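Local coordinates for alternansucrase (Leuconostoc mesenteroides, PDB 6HVG), which belongs to glycoside hydrolase family 70, a group of TIM-barrel enzymes, binds calcium and carries repeats of the choline-binding clan, at residues A[574-585]-A[622-630]; A[1103-1113]-A[1155-1163]. One frame throughout, in Å; residues are numbered along the deposited sequence.

Contact 1 of 2, residues A[574-585]-A[622-630]; sequences SEFLLANDIDNS and AVDNVDADL. With CA (calcium ion), chain C.
Leu577 covers one face of the Asn625 amide: its CD2 stands directly above CG, 3.9 Å away, and also touches the methyl of Ala622. At the edge of the same amide, ND2 of Asn625 donates to Ser574 O (3.2 Å), the acceptor tilted 27° from the amide plane. A second amide, that of Asn584, has Leu630 CD1 over a face, 3.7 Å from CG, while Val626 CG1 lies beside its ND2 at 3.6 Å. Gln593 and Pro1158 O hold the two ends of this amide, which fixes its rotation. Residues 622-630 form the loop that follows barrel strand 617-620 and leads into helix 629-642, whereas 574-585 carries an inner strand of a six-stranded antiparallel sheet; the calcium ion sits where loop and sheet segment meet. Glu575 chelates it through two atoms, its backbone O (2.2 Å) and OE2 (2.1 Å), the bend at chi2 (60°) folding the carboxylate back to the metal. Asn625 O adds a ligand at 2.3 Å and Asp581 OD1 another, the second carboxylate oxygen of Asp581 being held by Asn1249. Asp1159 OD1 and a water complete the site. Further along, Asp627 packs its CB against Asn584 O and caps the coming helix, OD1 accepting from Asp629 N through its anti lone pair at 3.1 Å, while OD2 is bonded to Ser1229 OG.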
loop_
_atom_site.group_PDB
_atom_site.type_symbol
_atom_site.label_atom_id
_atom_site.label_comp_id
_atom_site.label_asym_id
_atom_site.label_seq_id
_atom_site.Cartn_x
_atom_site.Cartn_y
_atom_site.Cartn_z
ATOM N N SER A 574 -6.808 -11.947 -0.285
ATOM C CA SER A 574 -5.477 -11.404 -0.396
ATOM C C SER A 574 -4.657 -11.999 0.734
ATOM O O SER A 574 -4.598 -11.429 1.807
ATOM C CB SER A 574 -5.533 -9.883 -0.271
ATOM O OG SER A 574 -6.557 -9.357 -1.112
ATOM N N GLU A 575 -4.044 -13.152 0.475
ATOM C CA GLU A 575 -3.311 -13.910 1.466
ATOM C C GLU A 575 -2.059 -13.194 1.896
ATOM O O GLU A 575 -1.618 -13.329 3.044
ATOM C CB GLU A 575 -2.939 -15.277 0.892
ATOM C CG GLU A 575 -2.265 -16.258 1.865
ATOM C CD GLU A 575 -3.099 -16.622 3.079
ATOM O OE1 GLU A 575 -4.089 -17.390 2.923
ATOM O OE2 GLU A 575 -2.735 -16.135 4.184
ATOM N N PHE A 576 -1.490 -12.413 0.991
ATOM C CA PHE A 576 -0.222 -11.746 1.279
ATOM C C PHE A 576 -0.453 -10.327 1.690
ATOM O O PHE A 576 -1.151 -9.603 1.006
ATOM C CB PHE A 576 0.684 -11.792 0.059
ATOM C CG PHE A 576 1.066 -13.178 -0.335
ATOM C CD1 PHE A 576 2.148 -13.794 0.235
ATOM C CD2 PHE A 576 0.294 -13.874 -1.220
ATOM C CE1 PHE A 576 2.484 -15.092 -0.101
ATOM C CE2 PHE A 576 0.616 -15.156 -1.573
ATOM C CZ PHE A 576 1.713 -15.773 -1.009
ATOM N N LEU A 577 0.128 -9.962 2.827
ATOM C CA LEU A 577 -0.080 -8.671 3.422
ATOM C C LEU A 577 1.261 -8.073 3.742
ATOM O O LEU A 577 1.670 -7.093 3.117
ATOM C CB LEU A 577 -0.963 -8.819 4.682
ATOM C CG LEU A 577 -1.206 -7.591 5.574
ATOM C CD1 LEU A 577 -1.878 -6.462 4.806
ATOM C CD2 LEU A 577 -2.071 -8.031 6.736
ATOM N N LEU A 578 1.960 -8.649 4.718
ATOM C CA LEU A 578 3.250 -8.103 5.166
ATOM C C LEU A 578 4.185 -9.212 5.529
ATOM O O LEU A 578 3.765 -10.280 5.987
ATOM C CB LEU A 578 3.073 -7.187 6.390
ATOM C CG LEU A 578 2.447 -5.805 6.147
ATOM C CD1 LEU A 578 1.801 -5.235 7.402
ATOM C CD2 LEU A 578 3.487 -4.813 5.659
ATOM N N ALA A 579 5.467 -8.935 5.349
ATOM C CA ALA A 579 6.561 -9.760 5.851
ATOM C C ALA A 579 6.468 -11.202 5.392
ATOM O O ALA A 579 6.198 -11.458 4.203
ATOM C CB ALA A 579 6.678 -9.662 7.370
ATOM N N ASN A 580 6.751 -12.147 6.290
ATOM C CA ASN A 580 6.687 -13.548 5.952
ATOM C C ASN A 580 5.311 -14.054 6.234
ATOM O O ASN A 580 4.909 -14.101 7.379
ATOM C CB ASN A 580 7.668 -14.345 6.784
ATOM C CG ASN A 580 9.100 -14.022 6.454
ATOM O OD1 ASN A 580 9.657 -14.528 5.466
ATOM N ND2 ASN A 580 9.700 -13.197 7.258
ATOM N N ASP A 581 4.577 -14.437 5.198
ATOM C CA ASP A 581 3.189 -14.854 5.366
ATOM C C ASP A 581 3.154 -16.320 5.823
ATOM O O ASP A 581 3.643 -17.199 5.145
ATOM C CB ASP A 581 2.414 -14.638 4.064
ATOM C CG ASP A 581 0.985 -14.950 4.184
ATOM O OD1 ASP A 581 0.209 -14.113 4.693
ATOM O OD2 ASP A 581 0.607 -16.044 3.707
ATOM N N ILE A 582 2.582 -16.547 6.994
ATOM C CA ILE A 582 2.447 -17.865 7.587
ATOM C C ILE A 582 1.359 -18.696 6.880
ATOM O O ILE A 582 0.279 -18.197 6.580
ATOM C CB ILE A 582 2.139 -17.733 9.095
ATOM C CG1 ILE A 582 3.377 -17.170 9.802
ATOM C CG2 ILE A 582 1.714 -19.073 9.694
ATOM C CD1 ILE A 582 3.115 -16.678 11.209
ATOM N N ASP A 583 1.672 -19.963 6.612
ATOM C CA ASP A 583 0.734 -20.882 5.976
ATOM C C ASP A 583 -0.251 -21.440 7.006
ATOM O O ASP A 583 -0.067 -22.548 7.537
ATOM C CB ASP A 583 1.495 -22.008 5.294
ATOM C CG ASP A 583 0.591 -23.021 4.614
ATOM O OD1 ASP A 583 -0.611 -22.726 4.392
ATOM O OD2 ASP A 583 1.107 -24.127 4.312
ATOM N N ASN A 584 -1.301 -20.665 7.278
ATOM C CA ASN A 584 -2.378 -21.099 8.176
ATOM C C ASN A 584 -3.342 -22.152 7.584
ATOM O O ASN A 584 -4.251 -22.589 8.267
ATOM C CB ASN A 584 -3.158 -19.887 8.687
ATOM C CG ASN A 584 -2.282 -18.915 9.477
ATOM O OD1 ASN A 584 -1.558 -19.304 10.387
ATOM N ND2 ASN A 584 -2.342 -17.643 9.119
ATOM N N SER A 585 -3.118 -22.589 6.343
ATOM C CA SER A 585 -3.878 -23.724 5.764
ATOM C C SER A 585 -3.301 -25.089 6.124
ATOM O O SER A 585 -3.935 -26.118 5.845
ATOM C CB SER A 585 -3.936 -23.630 4.239
ATOM O OG SER A 585 -2.748 -24.121 3.645
ATOM N N ALA A 622 -6.311 -9.246 10.972
ATOM C CA ALA A 622 -6.133 -9.540 9.548
ATOM C C ALA A 622 -6.904 -10.766 9.103
ATOM O O ALA A 622 -6.352 -11.663 8.471
ATOM C CB ALA A 622 -4.648 -9.715 9.242
ATOM N N VAL A 623 -8.182 -10.801 9.445
ATOM C CA VAL A 623 -9.032 -11.961 9.185
ATOM C C VAL A 623 -9.059 -12.355 7.709
ATOM O O VAL A 623 -8.985 -13.533 7.372
ATOM C CB VAL A 623 -10.468 -11.680 9.679
ATOM C CG1 VAL A 623 -11.466 -12.742 9.209
ATOM C CG2 VAL A 623 -10.488 -11.597 11.199
ATOM N N ASP A 624 -9.180 -11.365 6.832
ATOM C CA ASP A 624 -9.302 -11.618 5.412
ATOM C C ASP A 624 -7.987 -12.007 4.733
ATOM O O ASP A 624 -7.981 -12.402 3.568
ATOM C CB ASP A 624 -9.933 -10.404 4.751
ATOM C CG ASP A 624 -11.397 -10.183 5.184
ATOM O OD1 ASP A 624 -12.037 -11.147 5.678
ATOM O OD2 ASP A 624 -11.912 -9.048 5.004
ATOM N N ASN A 625 -6.873 -11.916 5.464
ATOM C CA ASN A 625 -5.552 -12.227 4.924
ATOM C C ASN A 625 -4.981 -13.582 5.388
ATOM O O ASN A 625 -3.789 -13.842 5.184
ATOM C CB ASN A 625 -4.589 -11.133 5.330
ATOM C CG ASN A 625 -5.192 -9.776 5.187
ATOM O OD1 ASN A 625 -5.828 -9.280 6.114
ATOM N ND2 ASN A 625 -4.945 -9.133 4.055
ATOM N N VAL A 626 -5.824 -14.417 6.001
ATOM C CA VAL A 626 -5.449 -15.721 6.522
ATOM C C VAL A 626 -6.537 -16.767 6.238
ATOM O O VAL A 626 -7.588 -16.450 5.684
ATOM C CB VAL A 626 -5.203 -15.677 8.043
ATOM C CG1 VAL A 626 -4.139 -14.645 8.385
ATOM C CG2 VAL A 626 -6.493 -15.427 8.821
ATOM N N ASP A 627 -6.251 -18.021 6.577
ATOM C CA ASP A 627 -7.196 -19.137 6.391
ATOM C C ASP A 627 -8.290 -19.071 7.453
ATOM O O ASP A 627 -8.021 -19.101 8.659
ATOM C CB ASP A 627 -6.466 -20.490 6.450
ATOM C CG ASP A 627 -7.323 -21.654 5.960
ATOM O OD1 ASP A 627 -8.489 -21.801 6.379
ATOM O OD2 ASP A 627 -6.814 -22.453 5.170
ATOM N N ALA A 628 -9.528 -18.977 6.997
ATOM C CA ALA A 628 -10.656 -18.738 7.892
ATOM C C ALA A 628 -10.927 -19.874 8.904
ATOM O O ALA A 628 -11.720 -19.704 9.827
ATOM C CB ALA A 628 -11.891 -18.450 7.066
ATOM N N ASP A 629 -10.287 -21.024 8.728
ATOM C CA ASP A 629 -10.321 -22.080 9.743
ATOM C C ASP A 629 -9.928 -21.584 11.123
ATOM O O ASP A 629 -10.416 -22.095 12.124
ATOM C CB ASP A 629 -9.367 -23.215 9.371
ATOM C CG ASP A 629 -9.887 -24.101 8.242
ATOM O OD1 ASP A 629 -11.117 -24.113 7.972
ATOM O OD2 ASP A 629 -9.039 -24.811 7.649
ATOM N N LEU A 630 -9.049 -20.592 11.181
ATOM C CA LEU A 630 -8.596 -20.068 12.450
ATOM C C LEU A 630 -9.730 -19.529 13.300
ATOM O O LEU A 630 -9.631 -19.523 14.528
ATOM C CB LEU A 630 -7.526 -18.983 12.256
ATOM C CG LEU A 630 -6.179 -19.419 11.686
ATOM C CD1 LEU A 630 -5.204 -18.252 11.703
ATOM C CD2 LEU A 630 -5.604 -20.605 12.446
HETATM CA CA CA C . -1.631 -14.530 4.866
HETATM O O HOH W 1 -3.242 -18.389 5.539
HETATM O O HOH W 2 -1.130 -15.870 6.756
#

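Contact 2 of 2, residues A[1103-1113]-A[1155-1163]; sequences DSFLNNGYAFT and DWVPDQIYA. With CA (calcium ion), chain C.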
loop_
_atom_site.group_PDB
_atom_site.type_symbol
_atom_site.label_atom_id
_atom_site.label_comp_id
_atom_site.label_asym_id
_atom_site.label_seq_id
_atom_site.Cartn_x
_atom_site.Cartn_y
_atom_site.Cartn_z
ATOM N N ASP A 1103 5.191 -0.585 11.330
ATOM C CA ASP A 1103 4.971 -1.470 12.479
ATOM C C ASP A 1103 6.280 -1.900 13.115
ATOM O O ASP A 1103 6.368 -2.006 14.333
ATOM C CB ASP A 1103 4.204 -2.729 12.081
ATOM C CG ASP A 1103 2.740 -2.473 11.823
ATOM O OD1 ASP A 1103 2.333 -1.298 11.904
ATOM O OD2 ASP A 1103 2.011 -3.476 11.512
ATOM N N SER A 1104 7.283 -2.163 12.285
ATOM C CA SER A 1104 8.537 -2.704 12.758
ATOM C C SER A 1104 9.367 -1.616 13.394
ATOM O O SER A 1104 9.819 -1.763 14.533
ATOM C CB SER A 1104 9.313 -3.382 11.633
ATOM O OG SER A 1104 10.356 -4.187 12.156
ATOM N N PHE A 1105 9.582 -0.522 12.689
ATOM C CA PHE A 1105 10.470 0.513 13.227
ATOM C C PHE A 1105 9.805 1.430 14.255
ATOM O O PHE A 1105 10.505 2.105 15.015
ATOM C CB PHE A 1105 11.197 1.297 12.111
ATOM C CG PHE A 1105 10.301 2.024 11.142
ATOM C CD1 PHE A 1105 9.720 3.225 11.499
ATOM C CD2 PHE A 1105 10.114 1.552 9.846
ATOM C CE1 PHE A 1105 8.914 3.910 10.618
ATOM C CE2 PHE A 1105 9.307 2.254 8.952
ATOM C CZ PHE A 1105 8.694 3.432 9.343
ATOM N N LEU A 1106 8.475 1.432 14.317
ATOM C CA LEU A 1106 7.780 2.086 15.425
ATOM C C LEU A 1106 7.471 1.151 16.613
ATOM O O LEU A 1106 6.801 1.542 17.553
ATOM C CB LEU A 1106 6.506 2.791 14.934
ATOM C CG LEU A 1106 6.702 3.986 13.980
ATOM C CD1 LEU A 1106 5.361 4.600 13.627
ATOM C CD2 LEU A 1106 7.591 5.027 14.622
ATOM N N ASN A 1107 7.964 -0.073 16.574
ATOM C CA ASN A 1107 7.898 -0.974 17.712
ATOM C C ASN A 1107 6.515 -1.153 18.326
ATOM O O ASN A 1107 6.381 -1.391 19.536
ATOM C CB ASN A 1107 8.900 -0.528 18.775
ATOM C CG ASN A 1107 10.328 -0.472 18.245
ATOM O OD1 ASN A 1107 10.722 -1.265 17.404
ATOM N ND2 ASN A 1107 11.097 0.469 18.736
ATOM N N ASN A 1108 5.485 -1.082 17.491
ATOM C CA ASN A 1108 4.127 -1.099 18.004
ATOM C C ASN A 1108 3.626 -2.474 18.395
ATOM O O ASN A 1108 2.552 -2.602 19.013
ATOM C CB ASN A 1108 3.154 -0.411 17.044
ATOM C CG ASN A 1108 3.016 -1.133 15.738
ATOM O OD1 ASN A 1108 3.200 -2.340 15.671
ATOM N ND2 ASN A 1108 2.642 -0.404 14.702
ATOM N N GLY A 1109 4.387 -3.503 18.028
ATOM C CA GLY A 1109 4.060 -4.879 18.438
ATOM C C GLY A 1109 3.403 -5.726 17.376
ATOM O O GLY A 1109 3.344 -6.939 17.523
ATOM N N TYR A 1110 2.903 -5.089 16.310
ATOM C CA TYR A 1110 2.355 -5.828 15.170
ATOM C C TYR A 1110 3.416 -6.512 14.324
ATOM O O TYR A 1110 3.094 -7.443 13.597
ATOM C CB TYR A 1110 1.479 -4.937 14.287
ATOM C CG TYR A 1110 0.115 -4.721 14.881
ATOM C CD1 TYR A 1110 -0.812 -5.761 14.935
ATOM C CD2 TYR A 1110 -0.237 -3.509 15.439
ATOM C CE1 TYR A 1110 -2.060 -5.583 15.502
ATOM C CE2 TYR A 1110 -1.482 -3.327 16.006
ATOM C CZ TYR A 1110 -2.386 -4.357 16.034
ATOM O OH TYR A 1110 -3.612 -4.148 16.617
ATOM N N ALA A 1111 4.671 -6.067 14.430
ATOM C CA ALA A 1111 5.783 -6.700 13.718
ATOM C C ALA A 1111 6.738 -7.284 14.741
ATOM O O ALA A 1111 7.371 -6.557 15.479
ATOM C CB ALA A 1111 6.494 -5.685 12.833
ATOM N N PHE A 1112 6.860 -8.602 14.748
ATOM C CA PHE A 1112 7.617 -9.283 15.764
ATOM C C PHE A 1112 8.422 -10.448 15.215
ATOM O O PHE A 1112 8.072 -11.040 14.213
ATOM C CB PHE A 1112 6.675 -9.811 16.852
ATOM C CG PHE A 1112 5.436 -10.475 16.318
ATOM C CD1 PHE A 1112 5.459 -11.812 15.953
ATOM C CD2 PHE A 1112 4.252 -9.758 16.201
ATOM C CE1 PHE A 1112 4.336 -12.420 15.447
ATOM C CE2 PHE A 1112 3.111 -10.360 15.705
ATOM C CZ PHE A 1112 3.156 -11.701 15.327
ATOM N N THR A 1113 9.509 -10.768 15.910
ATOM C CA THR A 1113 10.347 -11.930 15.618
ATOM C C THR A 1113 9.924 -13.162 16.420
ATOM O O THR A 1113 9.908 -14.261 15.891
ATOM C CB THR A 1113 11.814 -11.631 15.986
ATOM O OG1 THR A 1113 11.851 -11.026 17.294
ATOM C CG2 THR A 1113 12.439 -10.696 14.938
ATOM N N ASP A 1155 -4.255 -9.304 21.418
ATOM C CA ASP A 1155 -4.224 -9.191 19.954
ATOM C C ASP A 1155 -3.594 -10.459 19.375
ATOM O O ASP A 1155 -2.407 -10.693 19.530
ATOM C CB ASP A 1155 -3.448 -7.942 19.497
ATOM C CG ASP A 1155 -4.108 -7.240 18.312
ATOM O OD1 ASP A 1155 -4.655 -7.918 17.441
ATOM O OD2 ASP A 1155 -4.091 -6.003 18.245
ATOM N N TRP A 1156 -4.411 -11.282 18.732
ATOM C CA TRP A 1156 -3.958 -12.538 18.116
ATOM C C TRP A 1156 -3.588 -12.260 16.652
ATOM O O TRP A 1156 -4.451 -11.907 15.824
ATOM C CB TRP A 1156 -5.089 -13.558 18.196
ATOM C CG TRP A 1156 -4.741 -14.976 17.989
ATOM C CD1 TRP A 1156 -3.677 -15.639 18.510
ATOM C CD2 TRP A 1156 -5.504 -15.953 17.253
ATOM N NE1 TRP A 1156 -3.714 -16.967 18.133
ATOM C CE2 TRP A 1156 -4.831 -17.182 17.367
ATOM C CE3 TRP A 1156 -6.692 -15.908 16.526
ATOM C CZ2 TRP A 1156 -5.309 -18.357 16.783
ATOM C CZ3 TRP A 1156 -7.170 -17.092 15.937
ATOM C CH2 TRP A 1156 -6.478 -18.289 16.069
ATOM N N VAL A 1157 -2.303 -12.425 16.343
ATOM C CA VAL A 1157 -1.727 -11.993 15.069
ATOM C C VAL A 1157 -1.122 -13.159 14.301
ATOM O O VAL A 1157 0.070 -13.261 14.181
ATOM C CB VAL A 1157 -0.669 -10.892 15.316
ATOM C CG1 VAL A 1157 -0.126 -10.359 14.000
ATOM C CG2 VAL A 1157 -1.290 -9.757 16.109
ATOM N N PRO A 1158 -1.957 -14.033 13.748
ATOM C CA PRO A 1158 -1.467 -15.232 13.081
ATOM C C PRO A 1158 -0.970 -15.087 11.635
ATOM O O PRO A 1158 -0.368 -16.036 11.122
ATOM C CB PRO A 1158 -2.696 -16.149 13.114
ATOM C CG PRO A 1158 -3.839 -15.219 13.039
ATOM C CD PRO A 1158 -3.425 -14.029 13.843
ATOM N N ASP A 1159 -1.210 -13.950 10.976
ATOM C CA ASP A 1159 -0.892 -13.815 9.550
ATOM C C ASP A 1159 0.606 -13.814 9.227
ATOM O O ASP A 1159 1.011 -14.385 8.214
ATOM C CB ASP A 1159 -1.529 -12.574 8.946
ATOM C CG ASP A 1159 -1.210 -12.414 7.453
ATOM O OD1 ASP A 1159 -1.613 -13.253 6.634
ATOM O OD2 ASP A 1159 -0.507 -11.446 7.097
ATOM N N GLN A 1160 1.438 -13.169 10.042
ATOM C CA GLN A 1160 2.850 -13.031 9.680
ATOM C C GLN A 1160 3.820 -12.932 10.843
ATOM O O GLN A 1160 3.424 -12.795 11.996
ATOM C CB GLN A 1160 3.061 -11.830 8.717
ATOM C CG GLN A 1160 3.057 -10.448 9.351
ATOM C CD GLN A 1160 1.684 -9.986 9.815
ATOM O OE1 GLN A 1160 0.694 -10.146 9.088
ATOM N NE2 GLN A 1160 1.614 -9.387 11.007
ATOM N N ILE A 1161 5.104 -12.976 10.503
ATOM C CA ILE A 1161 6.187 -12.837 11.452
ATOM C C ILE A 1161 7.345 -12.161 10.707
ATOM O O ILE A 1161 7.492 -12.366 9.510
ATOM C CB ILE A 1161 6.548 -14.220 12.035
ATOM C CG1 ILE A 1161 7.552 -14.105 13.182
ATOM C CG2 ILE A 1161 7.062 -15.156 10.956
ATOM C CD1 ILE A 1161 7.697 -15.390 13.963
ATOM N N TYR A 1162 8.134 -11.340 11.396
ATOM C CA TYR A 1162 9.192 -10.546 10.752
ATOM C C TYR A 1162 10.603 -11.006 11.076
ATOM O O TYR A 1162 10.831 -11.688 12.054
ATOM C CB TYR A 1162 9.112 -9.085 11.193
ATOM C CG TYR A 1162 8.003 -8.240 10.596
ATOM C CD1 TYR A 1162 6.664 -8.504 10.863
ATOM C CD2 TYR A 1162 8.306 -7.115 9.830
ATOM C CE1 TYR A 1162 5.662 -7.683 10.377
ATOM C CE2 TYR A 1162 7.309 -6.301 9.322
ATOM C CZ TYR A 1162 5.991 -6.581 9.605
ATOM O OH TYR A 1162 5.018 -5.728 9.126
ATOM N N ALA A 1163 11.548 -10.585 10.248
ATOM C CA ALA A 1163 12.972 -10.648 10.557
ATOM C C ALA A 1163 13.434 -11.965 11.181
ATOM O O ALA A 1163 13.882 -11.998 12.344
ATOM C CB ALA A 1163 13.336 -9.485 11.445
HETATM CA CA CA C . -1.631 -14.530 4.866
HETATM O O HOH W 3 4.102 -9.924 12.823
HETATM O O HOH W 2 -1.130 -15.870 6.756
#
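Tyr1162 N donates to Phe1112 O at 2.8 Å, with an N-H...O angle of 170°, joining the two backbones at one end, while towards the other end they diverge and side chains bridge them. Both segments belong to a beta-alpha-beta unit of the TIM barrel: 1103-1113 lies in the long connection between neighbouring strands 1081-1083 and 1151-1156, and segment 1155-1163 runs out from the end of the latter. Within that connection an Asx turn, Asn1108 OD1 accepting from Tyr1110 N, shapes the approach to the tyrosine. Tyr1110 OH then meets Asp1155 OD2 in a weak bond (2.5 Å), ring and carboxylate planes standing 83° apart; the other carboxylate oxygen makes a salt bridge to Arg619. Although the first side-chain bond of Phe1112 leads away, CG sits between backbone N and carbonyl carbon (chi1 44°), which returns the ring to the partner segment. There CE2 lies 3.7 Å from Val1157 CG1, Val1157 O reaches the ring edge close to its plane, and Ile1161 crosses at about a right angle. Ala1111 sets its methyl over the centre of the Tyr1162 ring, a CH-pi contact with CB 3.3 Å from the centroid. A water over the rim of one Phe1112 face and at the Tyr1162 edge donates to Tyr1110 O (2.8 Å) and Gln1160 O (3.1 Å). Past the valine, Asp1159 OD1 coordinates calcium at 2.2 Å.

Contact 1 closes before contact 2 opens along the chain, yet their centres lie only about 14 Å apart and one calcium ion belongs to both. The two share the antiparallel sheet and lie next to adjoining barrel strands. Strand 617-620 runs just ahead of segment 622-630, and its neighbour in the parallel sheet, strand 1151-1156, ends within segment 1155-1163. Strands 580-582 and 1160-1161 pair in the antiparallel sheet, where Ile582 N and Asp1159 O form a probable hydrogen bond of 2.9 Å. Asp1159 of contact 2 adds its carboxylate to the calcium held by Glu575, Asp581 and Asn625 of contact 1. The calcium site thus ties two barrel loops to the antiparallel sheet.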